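PDB 4KP2: methanogen homoaconitase large subunit from Methanocaldococcus jannaschii, which combines with a small subunit to form an iron-sulfur hydro-lyase that converts (R)-homocitrate through cis-homoaconitate to homoisocitrate in 2-oxosuberate biosynthesis. Local coordinates for residues Ile192-Cys197 / Cys229-Glu234; Ile200-Ala205 / Pro301-Pro306. All blocks are in the same frame, centred on the assembly; numbering follows the deposited sequence.

Contact 1. Residues Ile192-Cys197 / Cys229-Glu234; sequences IVLRVC and CNMAIE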
loop_
_atom_site.group_PDB
_atom_site.type_symbol
_atom_site.label_atom_id
_atom_site.label_comp_id
_atom_site.label_asym_id
_atom_site.label_seq_id
_atom_site.Cartn_x
_atom_site.Cartn_y
_atom_site.Cartn_z
ATOM N N ILE A 192 -12.745 -7.288 -25.017
ATOM C CA ILE A 192 -13.957 -6.990 -25.767
ATOM C C ILE A 192 -14.253 -5.494 -25.785
ATOM O O ILE A 192 -14.497 -4.917 -26.844
ATOM C CB ILE A 192 -15.165 -7.745 -25.188
ATOM C CG1 ILE A 192 -14.957 -9.253 -25.332
ATOM C CG2 ILE A 192 -16.444 -7.323 -25.886
ATOM C CD1 ILE A 192 -15.975 -10.083 -24.591
ATOM N N VAL A 193 -14.222 -4.868 -24.612
ATOM C CA VAL A 193 -14.531 -3.446 -24.504
ATOM C C VAL A 193 -13.463 -2.588 -25.184
ATOM O O VAL A 193 -13.749 -1.488 -25.657
ATOM C CB VAL A 193 -14.735 -3.007 -23.034
ATOM C CG1 VAL A 193 -13.416 -3.007 -22.277
ATOM C CG2 VAL A 193 -15.392 -1.636 -22.975
ATOM N N LEU A 194 -12.238 -3.101 -25.247
ATOM C CA LEU A 194 -11.170 -2.417 -25.962
ATOM C C LEU A 194 -11.420 -2.473 -27.464
ATOM O O LEU A 194 -11.031 -1.570 -28.199
ATOM C CB LEU A 194 -9.807 -3.027 -25.631
ATOM C CG LEU A 194 -9.141 -2.570 -24.333
ATOM C CD1 LEU A 194 -7.822 -3.295 -24.128
ATOM C CD2 LEU A 194 -8.931 -1.064 -24.347
ATOM N N ARG A 195 -12.071 -3.540 -27.914
ATOM C CA ARG A 195 -12.407 -3.680 -29.325
ATOM C C ARG A 195 -13.528 -2.715 -29.687
ATOM O O ARG A 195 -13.612 -2.232 -30.817
ATOM C CB ARG A 195 -12.830 -5.114 -29.637
ATOM C CG ARG A 195 -12.994 -5.399 -31.118
ATOM C CD ARG A 195 -11.663 -5.277 -31.842
ATOM N NE ARG A 195 -11.798 -5.492 -33.279
ATOM C CZ ARG A 195 -12.056 -4.528 -34.154
ATOM N NH1 ARG A 195 -12.209 -3.277 -33.739
ATOM N NH2 ARG A 195 -12.160 -4.813 -35.445
ATOM N N VAL A 196 -14.388 -2.435 -28.713
ATOM C CA VAL A 196 -15.511 -1.527 -28.909
ATOM C C VAL A 196 -15.023 -0.090 -29.071
ATOM O O VAL A 196 -15.582 0.684 -29.851
ATOM C CB VAL A 196 -16.505 -1.610 -27.732
ATOM C CG1 VAL A 196 -17.658 -0.641 -27.928
ATOM C CG2 VAL A 196 -17.025 -3.030 -27.582
ATOM N N CYS A 197 -13.965 0.257 -28.343
ATOM C CA CYS A 197 -13.453 1.624 -28.335
ATOM C C CYS A 197 -12.792 2.034 -29.653
ATOM O O CYS A 197 -12.507 3.212 -29.865
ATOM C CB CYS A 197 -12.478 1.826 -27.170
ATOM S SG CYS A 197 -13.198 1.616 -25.521
ATOM N N CYS A 229 -19.366 -1.231 -19.202
ATOM C CA CYS A 229 -19.992 0.044 -18.872
ATOM C C CYS A 229 -18.996 1.030 -18.274
ATOM O O CYS A 229 -19.242 2.234 -18.252
ATOM C CB CYS A 229 -21.165 -0.166 -17.913
ATOM S SG CYS A 229 -22.521 -1.141 -18.600
ATOM N N ASN A 230 -17.872 0.512 -17.790
ATOM C CA ASN A 230 -16.851 1.350 -17.172
ATOM C C ASN A 230 -16.095 2.191 -18.195
ATOM O O ASN A 230 -15.729 3.336 -17.923
ATOM C CB ASN A 230 -15.863 0.494 -16.376
ATOM C CG ASN A 230 -14.823 1.326 -15.649
ATOM O OD1 ASN A 230 -13.817 1.734 -16.232
ATOM N ND2 ASN A 230 -15.061 1.580 -14.369
ATOM N N MET A 231 -15.869 1.617 -19.373
ATOM C CA MET A 231 -15.087 2.278 -20.409
ATOM C C MET A 231 -15.977 3.057 -21.371
ATOM O O MET A 231 -15.621 3.256 -22.531
ATOM C CB MET A 231 -14.270 1.249 -21.187
ATOM C CG MET A 231 -13.485 0.283 -20.318
ATOM S SD MET A 231 -11.717 0.622 -20.328
ATOM C CE MET A 231 -11.372 0.538 -22.084
ATOM N N ALA A 232 -17.134 3.494 -20.885
ATOM C CA ALA A 232 -18.070 4.243 -21.715
ATOM C C ALA A 232 -17.592 5.675 -21.935
ATOM O O ALA A 232 -17.703 6.214 -23.036
ATOM C CB ALA A 232 -19.457 4.233 -21.091
ATOM N N ILE A 233 -17.058 6.283 -20.880
ATOM C CA ILE A 233 -16.570 7.656 -20.943
ATOM C C ILE A 233 -15.323 7.761 -21.824
ATOM O O ILE A 233 -15.047 8.808 -22.411
ATOM C CB ILE A 233 -16.276 8.212 -19.529
ATOM C CG1 ILE A 233 -15.894 9.693 -19.590
ATOM C CG2 ILE A 233 -15.189 7.399 -18.843
ATOM C CD1 ILE A 233 -16.946 10.563 -20.235
ATOM N N GLU A 234 -14.584 6.660 -21.931
ATOM C CA GLU A 234 -13.362 6.631 -22.727
ATOM C C GLU A 234 -13.666 6.750 -24.216
ATOM O O GLU A 234 -12.782 7.046 -25.018
ATOM C CB GLU A 234 -12.574 5.350 -22.448
ATOM C CG GLU A 234 -12.308 5.099 -20.972
ATOM C CD GLU A 234 -11.477 6.194 -20.329
ATOM O OE1 GLU A 234 -10.659 6.819 -21.037
ATOM O OE2 GLU A 234 -11.641 6.429 -19.114
#

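Contact 2. Residues Ile200-Ala205 / Pro301-Pro306; sequences IGRRGA and PDNVKP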
loop_
_atom_site.group_PDB
_atom_site.type_symbol
_atom_site.label_atom_id
_atom_site.label_comp_id
_atom_site.label_asym_id
_atom_site.label_seq_id
_atom_site.Cartn_x
_atom_site.Cartn_y
_atom_site.Cartn_z
ATOM N N ILE A 200 -15.808 2.558 -32.500
ATOM C CA ILE A 200 -16.508 3.781 -32.135
ATOM C C ILE A 200 -15.566 4.981 -32.099
ATOM O O ILE A 200 -15.801 5.986 -32.771
ATOM C CB ILE A 200 -17.197 3.640 -30.766
ATOM C CG1 ILE A 200 -18.238 2.520 -30.812
ATOM C CG2 ILE A 200 -17.837 4.953 -30.357
ATOM C CD1 ILE A 200 -19.034 2.374 -29.534
ATOM N N GLY A 201 -14.499 4.869 -31.316
ATOM C CA GLY A 201 -13.542 5.951 -31.174
ATOM C C GLY A 201 -13.602 6.578 -29.795
ATOM O O GLY A 201 -14.545 6.344 -29.043
ATOM N N ARG A 202 -12.594 7.379 -29.464
ATOM C CA ARG A 202 -12.530 8.023 -28.157
ATOM C C ARG A 202 -13.503 9.194 -28.055
ATOM O O ARG A 202 -13.715 9.742 -26.974
ATOM C CB ARG A 202 -11.107 8.499 -27.854
ATOM C CG ARG A 202 -10.537 9.464 -28.881
ATOM C CD ARG A 202 -9.198 10.024 -28.424
ATOM N NE ARG A 202 -8.494 10.718 -29.498
ATOM C CZ ARG A 202 -7.455 10.215 -30.157
ATOM N NH1 ARG A 202 -6.877 10.913 -31.123
ATOM N NH2 ARG A 202 -6.988 9.014 -29.850
ATOM N N ARG A 203 -14.092 9.571 -29.184
ATOM C CA ARG A 203 -15.024 10.690 -29.217
ATOM C C ARG A 203 -16.234 10.361 -30.083
ATOM O O ARG A 203 -17.030 11.240 -30.411
ATOM C CB ARG A 203 -14.326 11.940 -29.752
ATOM C CG ARG A 203 -14.715 13.228 -29.045
ATOM C CD ARG A 203 -14.087 14.430 -29.733
ATOM N NE ARG A 203 -14.066 15.611 -28.876
ATOM C CZ ARG A 203 -13.023 15.973 -28.135
ATOM N NH1 ARG A 203 -11.914 15.244 -28.149
ATOM N NH2 ARG A 203 -13.086 17.063 -27.383
ATOM N N GLY A 204 -16.372 9.089 -30.448
ATOM C CA GLY A 204 -17.447 8.660 -31.323
ATOM C C GLY A 204 -18.733 8.325 -30.593
ATOM O O GLY A 204 -19.581 7.603 -31.114
ATOM N N ALA A 205 -18.882 8.853 -29.382
ATOM C CA ALA A 205 -20.074 8.596 -28.585
ATOM C C ALA A 205 -20.390 9.773 -27.671
ATOM O O ALA A 205 -21.113 9.627 -26.687
ATOM C CB ALA A 205 -19.901 7.324 -27.773
ATOM N N PRO A 301 -6.991 5.616 -25.112
ATOM C CA PRO A 301 -7.719 4.346 -25.006
ATOM C C PRO A 301 -8.251 3.854 -26.349
ATOM O O PRO A 301 -8.623 2.685 -26.456
ATOM C CB PRO A 301 -8.890 4.690 -24.079
ATOM C CG PRO A 301 -8.438 5.882 -23.315
ATOM C CD PRO A 301 -7.596 6.665 -24.274
ATOM N N ASP A 302 -8.295 4.725 -27.354
ATOM C CA ASP A 302 -8.795 4.325 -28.667
ATOM C C ASP A 302 -7.680 3.868 -29.614
ATOM O O ASP A 302 -7.773 4.043 -30.829
ATOM C CB ASP A 302 -9.651 5.427 -29.305
ATOM C CG ASP A 302 -8.828 6.594 -29.807
ATOM O OD1 ASP A 302 -7.785 6.900 -29.193
ATOM O OD2 ASP A 302 -9.225 7.205 -30.824
ATOM N N ASN A 303 -6.639 3.261 -29.051
ATOM C CA ASN A 303 -5.512 2.779 -29.844
ATOM C C ASN A 303 -5.027 1.380 -29.469
ATOM O O ASN A 303 -3.987 1.238 -28.830
ATOM C CB ASN A 303 -4.337 3.755 -29.745
ATOM C CG ASN A 303 -4.549 5.017 -30.555
ATOM O OD1 ASN A 303 -5.208 4.999 -31.594
ATOM N ND2 ASN A 303 -3.982 6.123 -30.086
ATOM N N VAL A 304 -5.764 0.348 -29.866
ATOM C CA VAL A 304 -5.267 -1.015 -29.687
ATOM C C VAL A 304 -4.967 -1.735 -30.999
ATOM O O VAL A 304 -5.828 -1.872 -31.868
ATOM C CB VAL A 304 -6.198 -1.904 -28.828
ATOM C CG1 VAL A 304 -7.613 -1.802 -29.286
ATOM C CG2 VAL A 304 -5.771 -3.340 -28.938
ATOM N N LYS A 305 -3.723 -2.178 -31.131
ATOM C CA LYS A 305 -3.352 -3.123 -32.168
ATOM C C LYS A 305 -3.446 -4.495 -31.521
ATOM O O LYS A 305 -3.249 -4.618 -30.312
ATOM C CB LYS A 305 -1.916 -2.877 -32.626
ATOM C CG LYS A 305 -1.309 -1.572 -32.135
ATOM C CD LYS A 305 -1.484 -0.460 -33.151
ATOM C CE LYS A 305 -0.718 0.782 -32.730
ATOM N NZ LYS A 305 0.720 0.479 -32.483
ATOM N N PRO A 306 -3.750 -5.536 -32.313
ATOM C CA PRO A 306 -3.833 -6.892 -31.756
ATOM C C PRO A 306 -2.537 -7.295 -31.055
ATOM O O PRO A 306 -1.486 -6.719 -31.341
ATOM C CB PRO A 306 -4.079 -7.767 -32.993
ATOM C CG PRO A 306 -3.665 -6.925 -34.162
ATOM C CD PRO A 306 -3.986 -5.522 -33.765
#

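Contact 1. Residues Ile192-Cys197 / Cys229-Glu234
Val193 O is met by two backbone N-H groups of its own helix, Cys197 N at 3.2 Å and, weakly, Val196 N, and this turn sets Val193 and Cys197 on the face that Met231 packs against. The methionine is the first residue to depart from helical geometry after helix 222-230. Its CB rests on Val193 CG2 at 3.6 Å, while its CG sits against both valine methyls, 3.8 Å from CG1. Chi1 of 71° puts Val193 CG1 between the backbone N and the carbonyl carbon and CG2 anti to the N, and both methyls meet the methionine stem. Bends at chi2 and chi3 then bring the thioether end back to the helix, where Met231 CE meets Leu194 CD2 at 3.7 Å and Cys197 SG at 4.0 Å. Trimming Val193 to an alanine would probably open a gap beside Met231 CB and CG and leave the stem of the methionine less firmly held. Next to the methionine, Asn230 touches Cys323, a predicted [4Fe-4S] ligand. No hydrogen bond crosses between the two segments, so their hold on each other depends on the fit of buried methyls and sulfur-bearing side chains.

Contact 2. Residues Ile200-Ala205 / Pro301-Pro306
Asp302 lies against the start of Arg202, and here the contact is close: Asp302 CB is 3.5 Å from Arg202 N and 3.7 Å from Arg202 CB. The backbone of Gly201 borders the same spot, its C atom 4.1 Å from Asp302 CB. Gly201 ends the helical run with a positive phi of 110°, a conformation in which any CB would press on the carbonyl oxygen of Ile200. In Asp302, chi1 of 74° puts CG between the backbone N and the carbonyl carbon and turns the carboxylate across the arginine chain, OD2 coming 3.3 Å from Arg202 CG. The two pieces of chain belong to different connections. Residues 200-205 lie in the beta-alpha-beta crossover from strand 167-180 through helix 189-200 to the parallel strand 208-213, whereas Asp302 sits in the link between the antiparallel strands 294-296 and 304-306, where backbone bonding of Asn303 with Val297 continues the pairing. Pro301, buried beside it, has a carbonyl oxygen that accepts a hydrogen bond from Lys198 NZ. While the inner part of Arg202 and the Gly201 backbone pack against Asp302, the outer end of the arginine is exposed. It runs extended from CG to NE and is held across this contact by a salt bridge from NH2 to Asp302 OD1, although the modelled 2.4 Å is too short to be taken literally and the exact bond geometry is doubtful. The carboxylate is turned steeply against the guanidinium, their planes 72° apart, with OD2 over one face. On this open side Arg202 also touches a neighbouring molecule in the crystal.

The centres of contacts 1 and 2 are 8 Å apart, and helix 189-200 joins them: contact 1 uses its middle turns and contact 2 the loop that follows. Along the chain the segments alternate, 192-197, 200-205, 229-234 and 301-306, so the two contacts cross. They also meet directly, Glu234 packing on both Arg202 and Pro301, and the backbone of the helix at Cys197 lying against Asp302. Contact 1 is buried, the side chain of Met231 about 9 Å from that of Cys323, whereas contact 2 lies at the surface. Together they tie the end of helix 222-230 and the link between strands 294-296 and 304-306 to one helix and the loop that leaves it.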